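Local atomic coordinates of uncharacterized protein (Treponema denticola ATCC 35404, PDB entry 6QNM), a protein that probably binds oxygen at a di-iron centre held in a metallo-beta-lactamase-like fold. Residues R43-L48 against V70-T75; G52-F57 against I89-G94; D74-S79 against T96-Y101; N138-P143 against G154-R159. All coordinates share one frame; numbering follows the deposited sequence.

Contact 1 of 4, residues R43-L48 against V70-T75; sequences RGRGVL and VDKIDT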
loop_
_atom_site.group_PDB
_atom_site.type_symbol
_atom_site.label_atom_id
_atom_site.label_comp_id
_atom_site.label_asym_id
_atom_site.label_seq_id
_atom_site.Cartn_x
_atom_site.Cartn_y
_atom_site.Cartn_z
ATOM N N ARG A 43 -9.131 11.454 29.280
ATOM C CA ARG A 43 -10.370 11.862 29.946
ATOM C C ARG A 43 -11.400 10.803 29.582
ATOM O O ARG A 43 -11.187 9.625 29.915
ATOM C CB ARG A 43 -10.719 13.306 29.578
ATOM C CG ARG A 43 -9.638 14.310 29.942
ATOM C CD ARG A 43 -9.661 14.641 31.427
ATOM N NE ARG A 43 -8.382 15.170 31.897
ATOM C CZ ARG A 43 -8.172 16.440 32.236
ATOM N NH1 ARG A 43 -6.974 16.825 32.656
ATOM N NH2 ARG A 43 -9.155 17.326 32.159
ATOM N N GLY A 44 -12.489 11.135 28.904
ATOM C CA GLY A 44 -13.403 10.080 28.520
ATOM C C GLY A 44 -13.493 9.875 27.025
ATOM O O GLY A 44 -14.476 9.311 26.539
ATOM N N ARG A 45 -12.480 10.331 26.286
ATOM C CA ARG A 45 -12.487 10.320 24.830
ATOM C C ARG A 45 -11.475 9.316 24.287
ATOM O O ARG A 45 -10.432 9.065 24.897
ATOM C CB ARG A 45 -12.189 11.714 24.271
ATOM C CG ARG A 45 -12.892 12.840 25.020
ATOM C CD ARG A 45 -14.396 12.612 25.090
ATOM N NE ARG A 45 -15.023 12.622 23.772
ATOM C CZ ARG A 45 -16.338 12.612 23.576
ATOM N NH1 ARG A 45 -16.827 12.626 22.343
ATOM N NH2 ARG A 45 -17.165 12.588 24.615
ATOM N N GLY A 46 -11.791 8.751 23.124
ATOM C CA GLY A 46 -11.041 7.640 22.568
ATOM C C GLY A 46 -10.260 8.008 21.319
ATOM O O GLY A 46 -10.659 8.889 20.553
ATOM N N VAL A 47 -9.127 7.331 21.135
ATOM C CA VAL A 47 -8.332 7.378 19.912
ATOM C C VAL A 47 -8.084 5.943 19.472
ATOM O O VAL A 47 -7.611 5.124 20.267
ATOM C CB VAL A 47 -6.988 8.106 20.120
ATOM C CG1 VAL A 47 -6.185 8.133 18.809
ATOM C CG2 VAL A 47 -7.208 9.510 20.671
ATOM N N LEU A 48 -8.401 5.638 18.215
ATOM C CA LEU A 48 -8.161 4.319 17.640
ATOM C C LEU A 48 -6.950 4.384 16.721
ATOM O O LEU A 48 -6.856 5.277 15.873
ATOM C CB LEU A 48 -9.379 3.823 16.857
ATOM C CG LEU A 48 -10.552 3.245 17.645
ATOM C CD1 LEU A 48 -11.690 2.905 16.702
ATOM C CD2 LEU A 48 -10.115 2.012 18.428
ATOM N N VAL A 70 -18.239 3.603 22.053
ATOM C CA VAL A 70 -17.758 3.953 20.718
ATOM C C VAL A 70 -18.226 5.343 20.315
ATOM O O VAL A 70 -17.628 5.968 19.431
ATOM C CB VAL A 70 -18.206 2.897 19.683
ATOM C CG1 VAL A 70 -17.607 1.538 20.017
ATOM C CG2 VAL A 70 -19.724 2.815 19.622
ATOM N N ASP A 71 -19.301 5.831 20.940
ATOM C CA ASP A 71 -19.759 7.215 20.882
ATOM C C ASP A 71 -18.627 8.218 21.048
ATOM O O ASP A 71 -18.591 9.251 20.373
ATOM C CB ASP A 71 -20.786 7.463 21.995
ATOM C CG ASP A 71 -22.201 7.560 21.484
ATOM O OD1 ASP A 71 -22.439 7.185 20.320
ATOM O OD2 ASP A 71 -23.077 8.007 22.252
ATOM N N LYS A 72 -17.707 7.923 21.962
ATOM C CA LYS A 72 -16.725 8.890 22.422
ATOM C C LYS A 72 -15.363 8.718 21.765
ATOM O O LYS A 72 -14.381 9.301 22.234
ATOM C CB LYS A 72 -16.612 8.817 23.943
ATOM C CG LYS A 72 -17.983 8.832 24.612
ATOM C CD LYS A 72 -17.924 9.156 26.093
ATOM C CE LYS A 72 -19.327 9.144 26.694
ATOM N NZ LYS A 72 -19.384 9.754 28.054
ATOM N N ILE A 73 -15.277 7.938 20.693
ATOM C CA ILE A 73 -14.036 7.851 19.933
ATOM C C ILE A 73 -14.018 9.043 18.982
ATOM O O ILE A 73 -14.819 9.116 18.047
ATOM C CB ILE A 73 -13.920 6.526 19.177
ATOM C CG1 ILE A 73 -13.799 5.363 20.167
ATOM C CG2 ILE A 73 -12.725 6.562 18.244
ATOM C CD1 ILE A 73 -13.932 4.006 19.529
ATOM N N ASP A 74 -13.106 9.987 19.228
ATOM C CA ASP A 74 -13.034 11.229 18.466
ATOM C C ASP A 74 -12.005 11.204 17.349
ATOM O O ASP A 74 -12.088 12.031 16.435
ATOM C CB ASP A 74 -12.694 12.406 19.388
ATOM C CG ASP A 74 -13.677 12.562 20.528
ATOM O OD1 ASP A 74 -14.853 12.181 20.361
ATOM O OD2 ASP A 74 -13.267 13.074 21.591
ATOM N N THR A 75 -11.038 10.295 17.404
ATOM C CA THR A 75 -9.892 10.335 16.511
ATOM C C THR A 75 -9.539 8.928 16.065
ATOM O O THR A 75 -9.487 8.008 16.885
ATOM C CB THR A 75 -8.692 10.987 17.206
ATOM O OG1 THR A 75 -8.990 12.360 17.484
ATOM C CG2 THR A 75 -7.446 10.902 16.339
#
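Arg45 meets Asp74 side-on, its guanidinium almost coplanar with the carboxylate, the two planes 25° apart. NE reaches Asp74 OD2 at 2.8 Å and NH1 reaches Asp74 OD1 at 2.8 Å, both in the guanidinium plane and both on the syn lone pairs. Two parallel, nearly straight bonds fix the rotation of both groups, which suits a paired charge at a partly exposed edge. The arginine gets there by folding back: CG lies anti to the carbonyl carbon (chi1 -42°), and the chain bends again at chi2 and chi3. Across one guanidinium face runs Lys72, roughly at a right angle, with its CB above the centre of the group; beyond that its extended chain carries the ammonium away. Strands 45-49 and 73-77 are the parallel strands of a beta-alpha-beta unit whose crossover is helix 57-65. A beta bulge interrupts their pairing between Gly46 and Val47. Gly46 N donates to Lys72 O, and Gly46 O accepts from Asp74 N at 3.0 Å and weakly from Thr75 N. Glycine, with no side chain, lets the strands close to 4.0 Å between Gly46 CA and Ile73 CA. Farther along, Val47 and Thr75 lie side by side, pointing the same way, with Val47 CG1 3.9 Å from Thr75 CG2. Leu48 instead crosses Ile73 at about a right angle, their CD1 atoms 3.8 Å apart, and both branched side chains pack on Ile64 of helix 57-65.

Contact 2 of 4, residues G52-F57 against I89-G94; sequences GGVHLF and IALWLG
Phe57 drives an edge of its ring into the face of Trp92, joining the start of helix 57-65 to helix 89-95. These are the two crossover helices of successive beta-alpha-beta units in a fold of the metallo-beta-lactamase type, and residues 52-56 form the loop that leads from strand 45-49 into the first of them. The aromatic pair is T-shaped: the centroid of the Phe57 ring lies 4.6 Å from that of the six-membered ring of Trp92, with the planes at 71°. Phe57 CE1 sits over the centre of the indole, while Phe57 CD1 comes within 3.4 Å of Trp92 CE2. With CG anti to the backbone N (chi1 179°), the phenylalanine extends from its helix end toward the indole. A large flat face is what tryptophan offers here, and Val60, Val61 and Ile64 of helix 57-65 pack on the same side chain.

A CH-pi contact occupies one face of the phenyl ring. Leu91 CB stands 3.6 Å from the Phe57 centroid, 22° off the ring normal, and Leu91 CD2 approaches Phe57 CD2 at 3.5 Å. The phenylalanine is therefore met on a face by leucine and along an edge by tryptophan.

Simple apolar packing finishes the outer side, where the beta-branched Val54 crosses Leu91 at about a right angle and puts CG2 3.7 Å from Leu91 CD1. Among polar groups, Gly52 O lies at the indole edge, but at 4.2 Å from Trp92 NE1; this buried nitrogen has no hydrogen-bond partner in the model.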
loop_
_atom_site.group_PDB
_atom_site.type_symbol
_atom_site.label_atom_id
_atom_site.label_comp_id
_atom_site.label_asym_id
_atom_site.label_seq_id
_atom_site.Cartn_x
_atom_site.Cartn_y
_atom_site.Cartn_z
ATOM N N GLY A 52 -8.596 -1.060 11.138
ATOM C CA GLY A 52 -8.518 -2.156 10.186
ATOM C C GLY A 52 -9.621 -3.208 10.158
ATOM O O GLY A 52 -10.695 -2.974 9.595
ATOM N N GLY A 53 -9.368 -4.354 10.791
ATOM C CA GLY A 53 -10.012 -5.593 10.371
ATOM C C GLY A 53 -11.530 -5.550 10.470
ATOM O O GLY A 53 -12.098 -5.099 11.468
ATOM N N VAL A 54 -12.189 -6.044 9.416
ATOM C CA VAL A 54 -13.613 -6.376 9.470
ATOM C C VAL A 54 -13.854 -7.702 10.182
ATOM O O VAL A 54 -14.775 -7.818 11.001
ATOM C CB VAL A 54 -14.229 -6.364 8.062
ATOM C CG1 VAL A 54 -15.406 -7.323 7.981
ATOM C CG2 VAL A 54 -14.707 -4.971 7.757
ATOM N N HIS A 55 -13.045 -8.724 9.888
ATOM C CA HIS A 55 -13.182 -10.000 10.581
ATOM C C HIS A 55 -12.999 -9.845 12.087
ATOM O O HIS A 55 -13.252 -10.796 12.836
ATOM C CB HIS A 55 -12.164 -11.000 10.013
ATOM C CG HIS A 55 -12.373 -12.416 10.460
ATOM N ND1 HIS A 55 -11.635 -12.992 11.472
ATOM C CD2 HIS A 55 -13.218 -13.379 10.018
ATOM C CE1 HIS A 55 -12.025 -14.243 11.644
ATOM N NE2 HIS A 55 -12.984 -14.503 10.773
ATOM N N LEU A 56 -12.585 -8.661 12.538
ATOM C CA LEU A 56 -12.414 -8.348 13.945
ATOM C C LEU A 56 -13.394 -7.300 14.456
ATOM O O LEU A 56 -13.429 -7.061 15.666
ATOM C CB LEU A 56 -10.988 -7.835 14.192
ATOM C CG LEU A 56 -9.843 -8.675 13.632
ATOM C CD1 LEU A 56 -8.523 -7.927 13.747
ATOM C CD2 LEU A 56 -9.777 -10.002 14.359
ATOM N N PHE A 57 -14.201 -6.690 13.579
ATOM C CA PHE A 57 -14.917 -5.467 13.944
ATOM C C PHE A 57 -15.828 -5.665 15.151
ATOM O O PHE A 57 -15.697 -4.963 16.158
ATOM C CB PHE A 57 -15.724 -4.949 12.750
ATOM C CG PHE A 57 -16.511 -3.700 13.049
ATOM C CD1 PHE A 57 -15.877 -2.474 13.137
ATOM C CD2 PHE A 57 -17.881 -3.756 13.261
ATOM C CE1 PHE A 57 -16.589 -1.324 13.421
ATOM C CE2 PHE A 57 -18.601 -2.607 13.544
ATOM C CZ PHE A 57 -17.953 -1.390 13.625
ATOM N N ILE A 89 -13.251 0.874 7.078
ATOM C CA ILE A 89 -13.407 2.274 7.460
ATOM C C ILE A 89 -14.881 2.618 7.593
ATOM O O ILE A 89 -15.289 3.329 8.521
ATOM C CB ILE A 89 -12.712 3.207 6.452
ATOM C CG1 ILE A 89 -11.378 2.615 5.989
ATOM C CG2 ILE A 89 -12.535 4.583 7.070
ATOM C CD1 ILE A 89 -10.961 3.089 4.616
ATOM N N ALA A 90 -15.698 2.128 6.653
ATOM C CA ALA A 90 -17.125 2.444 6.616
ATOM C C ALA A 90 -17.798 2.197 7.960
ATOM O O ALA A 90 -18.567 3.037 8.445
ATOM C CB ALA A 90 -17.803 1.622 5.518
ATOM N N LEU A 91 -17.521 1.046 8.578
ATOM C CA LEU A 91 -18.146 0.740 9.855
ATOM C C LEU A 91 -17.644 1.676 10.945
ATOM O O LEU A 91 -18.429 2.182 11.749
ATOM C CB LEU A 91 -17.877 -0.714 10.242
ATOM C CG LEU A 91 -18.149 -1.807 9.207
ATOM C CD1 LEU A 91 -16.954 -2.033 8.297
ATOM C CD2 LEU A 91 -18.527 -3.092 9.902
ATOM N N TRP A 92 -16.340 1.950 10.956
ATOM C CA TRP A 92 -15.787 2.822 11.980
ATOM C C TRP A 92 -16.254 4.257 11.775
ATOM O O TRP A 92 -16.517 4.977 12.747
ATOM C CB TRP A 92 -14.258 2.738 11.981
ATOM C CG TRP A 92 -13.734 1.396 12.432
ATOM C CD1 TRP A 92 -13.065 0.481 11.676
ATOM C CD2 TRP A 92 -13.843 0.827 13.744
ATOM N NE1 TRP A 92 -12.751 -0.624 12.431
ATOM C CE2 TRP A 92 -13.214 -0.434 13.707
ATOM C CE3 TRP A 92 -14.407 1.264 14.947
ATOM C CZ2 TRP A 92 -13.136 -1.263 14.824
ATOM C CZ3 TRP A 92 -14.327 0.441 16.054
ATOM C CH2 TRP A 92 -13.696 -0.809 15.986
ATOM N N LEU A 93 -16.378 4.689 10.519
ATOM C CA LEU A 93 -16.958 6.001 10.253
ATOM C C LEU A 93 -18.457 6.047 10.547
ATOM O O LEU A 93 -18.997 7.141 10.750
ATOM C CB LEU A 93 -16.685 6.417 8.811
ATOM C CG LEU A 93 -15.377 7.110 8.440
ATOM C CD1 LEU A 93 -15.167 7.022 6.945
ATOM C CD2 LEU A 93 -15.364 8.561 8.880
ATOM N N GLY A 94 -19.126 4.893 10.581
ATOM C CA GLY A 94 -20.558 4.852 10.803
ATOM C C GLY A 94 -20.988 4.829 12.254
ATOM O O GLY A 94 -22.006 5.426 12.620
#

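Contact 3 of 4, residues D74-S79 against T96-Y101; sequences DTIFFS and TKAKIY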
loop_
_atom_site.group_PDB
_atom_site.type_symbol
_atom_site.label_atom_id
_atom_site.label_comp_id
_atom_site.label_asym_id
_atom_site.label_seq_id
_atom_site.Cartn_x
_atom_site.Cartn_y
_atom_site.Cartn_z
ATOM N N ASP A 74 -13.106 9.987 19.228
ATOM C CA ASP A 74 -13.034 11.229 18.466
ATOM C C ASP A 74 -12.005 11.204 17.349
ATOM O O ASP A 74 -12.088 12.031 16.435
ATOM C CB ASP A 74 -12.694 12.406 19.388
ATOM C CG ASP A 74 -13.677 12.562 20.528
ATOM O OD1 ASP A 74 -14.853 12.181 20.361
ATOM O OD2 ASP A 74 -13.267 13.074 21.591
ATOM N N THR A 75 -11.038 10.295 17.404
ATOM C CA THR A 75 -9.892 10.335 16.511
ATOM C C THR A 75 -9.539 8.928 16.065
ATOM O O THR A 75 -9.487 8.008 16.885
ATOM C CB THR A 75 -8.692 10.987 17.206
ATOM O OG1 THR A 75 -8.990 12.360 17.484
ATOM C CG2 THR A 75 -7.446 10.902 16.339
ATOM N N ILE A 76 -9.305 8.765 14.768
ATOM C CA ILE A 76 -8.773 7.529 14.210
ATOM C C ILE A 76 -7.462 7.865 13.520
ATOM O O ILE A 76 -7.398 8.805 12.719
ATOM C CB ILE A 76 -9.755 6.872 13.221
ATOM C CG1 ILE A 76 -11.001 6.367 13.948
ATOM C CG2 ILE A 76 -9.075 5.737 12.468
ATOM C CD1 ILE A 76 -12.056 5.814 13.011
ATOM N N PHE A 77 -6.421 7.102 13.828
ATOM C CA PHE A 77 -5.104 7.305 13.245
ATOM C C PHE A 77 -4.787 6.136 12.329
ATOM O O PHE A 77 -4.885 4.977 12.740
ATOM C CB PHE A 77 -4.027 7.425 14.325
ATOM C CG PHE A 77 -2.627 7.427 13.779
ATOM C CD1 PHE A 77 -2.054 8.603 13.319
ATOM C CD2 PHE A 77 -1.886 6.257 13.721
ATOM C CE1 PHE A 77 -0.766 8.608 12.811
ATOM C CE2 PHE A 77 -0.604 6.255 13.214
ATOM C CZ PHE A 77 -0.042 7.431 12.756
ATOM N N PHE A 78 -4.387 6.445 11.100
ATOM C CA PHE A 78 -3.957 5.441 10.139
ATOM C C PHE A 78 -2.483 5.666 9.843
ATOM O O PHE A 78 -2.094 6.751 9.400
ATOM C CB PHE A 78 -4.789 5.507 8.858
ATOM C CG PHE A 78 -6.132 4.843 8.973
ATOM C CD1 PHE A 78 -6.231 3.515 9.355
ATOM C CD2 PHE A 78 -7.293 5.539 8.692
ATOM C CE1 PHE A 78 -7.464 2.900 9.461
ATOM C CE2 PHE A 78 -8.529 4.929 8.795
ATOM C CZ PHE A 78 -8.615 3.611 9.182
ATOM N N SER A 79 -1.667 4.639 10.094
ATOM C CA SER A 79 -0.233 4.755 9.855
ATOM C C SER A 79 0.072 4.942 8.374
ATOM O O SER A 79 1.036 5.630 8.018
ATOM C CB SER A 79 0.489 3.524 10.405
ATOM O OG SER A 79 -0.058 2.335 9.865
ATOM N N THR A 96 -18.684 5.672 14.771
ATOM C CA THR A 96 -17.975 6.768 15.404
ATOM C C THR A 96 -18.237 8.037 14.602
ATOM O O THR A 96 -18.551 8.005 13.418
ATOM C CB THR A 96 -16.467 6.523 15.455
ATOM O OG1 THR A 96 -15.899 6.743 14.152
ATOM C CG2 THR A 96 -16.168 5.071 15.883
ATOM N N LYS A 97 -18.099 9.157 15.268
ATOM C CA LYS A 97 -18.123 10.463 14.651
ATOM C C LYS A 97 -16.706 11.036 14.571
ATOM O O LYS A 97 -16.489 12.259 14.599
ATOM C CB LYS A 97 -19.077 11.409 15.360
ATOM C CG LYS A 97 -20.397 11.569 14.653
ATOM C CD LYS A 97 -21.141 12.770 15.203
ATOM C CE LYS A 97 -22.607 12.426 15.500
ATOM N NZ LYS A 97 -23.406 13.518 16.153
ATOM N N ALA A 98 -15.718 10.147 14.476
ATOM C CA ALA A 98 -14.319 10.493 14.657
ATOM C C ALA A 98 -13.717 11.131 13.412
ATOM O O ALA A 98 -14.140 10.885 12.279
ATOM C CB ALA A 98 -13.502 9.251 15.016
ATOM N N LYS A 99 -12.705 11.965 13.644
ATOM C CA LYS A 99 -11.811 12.449 12.595
ATOM C C LYS A 99 -10.770 11.386 12.267
ATOM O O LYS A 99 -10.339 10.630 13.138
ATOM C CB LYS A 99 -11.092 13.730 13.033
ATOM C CG LYS A 99 -12.005 14.803 13.606
ATOM C CD LYS A 99 -11.268 15.640 14.648
ATOM C CE LYS A 99 -11.217 14.955 16.000
ATOM N NZ LYS A 99 -9.974 15.291 16.754
ATOM N N ILE A 100 -10.368 11.329 11.000
ATOM C CA ILE A 100 -9.365 10.382 10.534
ATOM C C ILE A 100 -8.108 11.162 10.177
ATOM O O ILE A 100 -8.149 12.068 9.333
ATOM C CB ILE A 100 -9.872 9.572 9.333
ATOM C CG1 ILE A 100 -11.016 8.649 9.756
ATOM C CG2 ILE A 100 -8.738 8.780 8.716
ATOM C CD1 ILE A 100 -11.458 7.702 8.664
ATOM N N TYR A 101 -6.997 10.827 10.825
ATOM C CA TYR A 101 -5.701 11.413 10.507
ATOM C C TYR A 101 -4.921 10.420 9.658
ATOM O O TYR A 101 -4.754 9.258 10.046
ATOM C CB TYR A 101 -4.910 11.759 11.769
ATOM C CG TYR A 101 -5.471 12.909 12.575
ATOM C CD1 TYR A 101 -6.533 12.712 13.447
ATOM C CD2 TYR A 101 -4.927 14.185 12.481
ATOM C CE1 TYR A 101 -7.047 13.755 14.197
ATOM C CE2 TYR A 101 -5.434 15.234 13.229
ATOM C CZ TYR A 101 -6.496 15.010 14.086
ATOM O OH TYR A 101 -7.013 16.042 14.833
#
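Four backbone hydrogen bonds tie Ile76 and its neighbours to residues 99-101, joining the parallel strands of a second beta-alpha-beta unit whose crossover is helix 89-95. Ile76 is held on both its polar atoms: its N donates to Lys99 O at 2.7 Å, and its O accepts from Tyr101 N at 2.8 Å. At the two ends, Lys99 N bonds to Asp74 O and Phe78 N to Tyr101 O.

The side chain of Lys99 adds a polar link, bending at chi3 and chi4 so that NZ donates a hydrogen bond to Thr75 OG1 at 3.2 Å. A lysine suits this exposed position, since its flexible aliphatic chain curls over the carbonyl oxygen of Asp74, CE 3.1 Å from Asp74 O, before NZ reaches the threonine.

On that same face, Thr75 turns its methyl toward the aromatic ring of Tyr101, and CG2 lies 3.5 Å from Tyr101 CD1. The other face carries Ile76 and Ile100, apolar branched residues that pack against helix 89-95: Ile76 on Trp92, and Ile100 on Ile89 and Leu93. Small Ala98 fits close to the strand, its CB 3.4 Å from Asp74 C and 4.0 Å from Ile76 CG1. Phe78 extends this apolar surface. Ile76 CG2 lies above one face of its ring, offset toward the rim, while Ile100 CG2 comes in at the ring edge, 3.5 Å from Phe78 CD2.

Contact 4 of 4, residues N138-P143 against G154-R159; sequences NMKCIP and GLYDER
Asn138 opens the pairing with its carbonyl, which accepts from Glu158 N at 3.3 Å and from a water that also donates to Asp157 OD1 and accepts from Arg159 N, Asp157 OD2 being held by His17. A second water joins Asn138 ND2 to Glu158 OE2, while Asn138 OD1 is taken by Ser132. Met139 lies on the face it shares with Cys141, Leu155 and Asp157 and crosses Leu155 obliquely, its CB 3.8 Å from Leu155 CD1. In this antiparallel hairpin of strands 138-143 and 153-157, Lys140 and Tyr156 form a hydrogen-bonded pair: Tyr156 N donates to Lys140 O at 2.8 Å, and Lys140 N returns a bond to Tyr156 O. The lysine chain bends at chi3 and chi4 across Glu158, bringing NZ to Glu158 OE1 in a salt bridge whose very short modelled length is doubtful. Cys141, a small apolar residue, follows on the buried face. With CG anti to the backbone N (chi1 -168°), Leu155 sends CD1 between Met139 CB and Cys141 SG, 4.1 Å from the sulfur. Ile142 pairs with Gly154, N and O each bonded to its partner, and lies alongside Tyr156 with CG1 3.8 Å from Tyr156 CB. Charge and water gather where the hairpin strands part, beside Glu158, and the opposite charge of the lysine probably helps keep the carboxylate ionised; toward Ile142 backbone bonds and apolar side chains carry the pairing.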
loop_
_atom_site.group_PDB
_atom_site.type_symbol
_atom_site.label_atom_id
_atom_site.label_comp_id
_atom_site.label_asym_id
_atom_site.label_seq_id
_atom_site.Cartn_x
_atom_site.Cartn_y
_atom_site.Cartn_z
ATOM N N ASN A 138 -0.052 15.611 24.316
ATOM C CA ASN A 138 -0.021 15.591 22.862
ATOM C C ASN A 138 0.378 14.213 22.353
ATOM O O ASN A 138 1.118 13.474 23.012
ATOM C CB ASN A 138 0.969 16.629 22.303
ATOM C CG ASN A 138 0.508 18.063 22.519
ATOM O OD1 ASN A 138 -0.650 18.402 22.273
ATOM N ND2 ASN A 138 1.427 18.918 22.957
ATOM N N MET A 139 -0.136 13.869 21.176
ATOM C CA MET A 139 0.340 12.729 20.406
ATOM C C MET A 139 1.030 13.285 19.173
ATOM O O MET A 139 0.473 14.151 18.492
ATOM C CB MET A 139 -0.809 11.808 19.990
ATOM C CG MET A 139 -1.870 11.561 21.063
ATOM S SD MET A 139 -3.249 10.549 20.458
ATOM C CE MET A 139 -4.160 11.739 19.485
ATOM N N LYS A 140 2.241 12.820 18.890
ATOM C CA LYS A 140 2.985 13.371 17.771
ATOM C C LYS A 140 2.992 12.316 16.667
ATOM O O LYS A 140 3.276 11.141 16.940
ATOM C CB LYS A 140 4.412 13.775 18.185
ATOM C CG LYS A 140 4.548 14.573 19.538
ATOM C CD LYS A 140 6.076 14.759 19.916
ATOM C CE LYS A 140 6.721 16.146 19.615
ATOM N NZ LYS A 140 7.008 16.509 21.097
ATOM N N CYS A 141 2.672 12.726 15.434
ATOM C CA CYS A 141 2.757 11.833 14.282
ATOM C C CYS A 141 4.212 11.781 13.843
ATOM O O CYS A 141 4.788 12.816 13.502
ATOM C CB CYS A 141 1.883 12.358 13.141
ATOM S SG CYS A 141 0.162 12.662 13.588
ATOM N N ILE A 142 4.810 10.596 13.865
ATOM C CA ILE A 142 6.252 10.436 13.677
ATOM C C ILE A 142 6.497 10.052 12.223
ATOM O O ILE A 142 6.032 8.989 11.794
ATOM C CB ILE A 142 6.850 9.382 14.625
ATOM C CG1 ILE A 142 6.546 9.731 16.087
ATOM C CG2 ILE A 142 8.354 9.226 14.379
ATOM C CD1 ILE A 142 6.948 11.142 16.483
ATOM N N PRO A 143 7.204 10.868 11.442
ATOM C CA PRO A 143 7.420 10.532 10.027
ATOM C C PRO A 143 8.099 9.176 9.875
ATOM O O PRO A 143 9.121 8.896 10.506
ATOM C CB PRO A 143 8.309 11.676 9.526
ATOM C CG PRO A 143 8.007 12.819 10.450
ATOM C CD PRO A 143 7.743 12.191 11.795
ATOM N N GLY A 154 4.162 6.873 12.355
ATOM C CA GLY A 154 3.848 6.320 13.654
ATOM C C GLY A 154 3.142 7.366 14.507
ATOM O O GLY A 154 3.009 8.524 14.127
ATOM N N LEU A 155 2.696 6.941 15.687
ATOM C CA LEU A 155 2.031 7.840 16.623
ATOM C C LEU A 155 2.673 7.688 17.992
ATOM O O LEU A 155 2.607 6.613 18.596
ATOM C CB LEU A 155 0.526 7.572 16.704
ATOM C CG LEU A 155 -0.233 8.672 17.455
ATOM C CD1 LEU A 155 -0.095 10.005 16.734
ATOM C CD2 LEU A 155 -1.690 8.325 17.637
ATOM N N TYR A 156 3.280 8.762 18.479
ATOM C CA TYR A 156 3.962 8.758 19.764
ATOM C C TYR A 156 3.034 9.378 20.799
ATOM O O TYR A 156 2.704 10.566 20.717
ATOM C CB TYR A 156 5.286 9.514 19.685
ATOM C CG TYR A 156 6.084 9.466 20.967
ATOM C CD1 TYR A 156 6.437 8.252 21.541
ATOM C CD2 TYR A 156 6.480 10.635 21.607
ATOM C CE1 TYR A 156 7.166 8.200 22.713
ATOM C CE2 TYR A 156 7.209 10.594 22.783
ATOM C CZ TYR A 156 7.548 9.373 23.331
ATOM O OH TYR A 156 8.274 9.324 24.498
ATOM N N ASP A 157 2.605 8.567 21.761
ATOM C CA ASP A 157 1.793 9.036 22.880
ATOM C C ASP A 157 2.748 9.572 23.936
ATOM O O ASP A 157 3.329 8.807 24.711
ATOM C CB ASP A 157 0.923 7.909 23.424
ATOM C CG ASP A 157 -0.090 8.389 24.452
ATOM O OD1 ASP A 157 -0.676 9.479 24.259
ATOM O OD2 ASP A 157 -0.304 7.671 25.452
ATOM N N GLU A 158 2.916 10.897 23.959
ATOM C CA GLU A 158 3.897 11.518 24.845
ATOM C C GLU A 158 3.636 11.178 26.305
ATOM O O GLU A 158 4.578 10.926 27.066
ATOM C CB GLU A 158 3.876 13.035 24.671
ATOM C CG GLU A 158 4.685 13.538 23.504
ATOM C CD GLU A 158 4.910 15.021 23.569
ATOM O OE1 GLU A 158 5.973 15.482 23.090
ATOM O OE2 GLU A 158 4.034 15.737 24.102
ATOM N N ARG A 159 2.368 11.187 26.714
ATOM C CA ARG A 159 2.037 10.998 28.123
ATOM C C ARG A 159 2.472 9.623 28.615
ATOM O O ARG A 159 2.965 9.486 29.741
ATOM C CB ARG A 159 0.537 11.205 28.334
ATOM C CG ARG A 159 0.018 10.681 29.661
ATOM C CD ARG A 159 0.358 11.628 30.794
ATOM N NE ARG A 159 -0.308 12.916 30.643
ATOM C CZ ARG A 159 -1.397 13.280 31.311
ATOM N NH1 ARG A 159 -1.926 14.476 31.102
ATOM N NH2 ARG A 159 -1.957 12.452 32.182
HETATM O O HOH W 1 -0.095 11.880 25.141
HETATM O O HOH W 2 4.385 18.340 23.170
#

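In the fold
Contacts 1 and 3 are successive strand pairings in one sheet, with centres 9 Å apart; they share Asp74 and Thr75, and Leu48 O lies 2.8 Å from Phe77 N, a probable hydrogen bond. Contact 2 joins the helices that cover this sheet: Trp92 CE3 packs 3.6 Å from Leu48 CD1 of contact 1, and Ile89 CG2 lies 3.7 Å from Ile100 CD1 of contact 3. Contact 4 belongs to the second sheet and meets the first from its other side, Phe77 CZ reaching Gly154 O at 3.5 Å. Contacts 2 and 4 stay about 13 Å apart at their nearest atoms. As in relatives of this layered fold, the di-iron site probably lies at one edge of the two sheets.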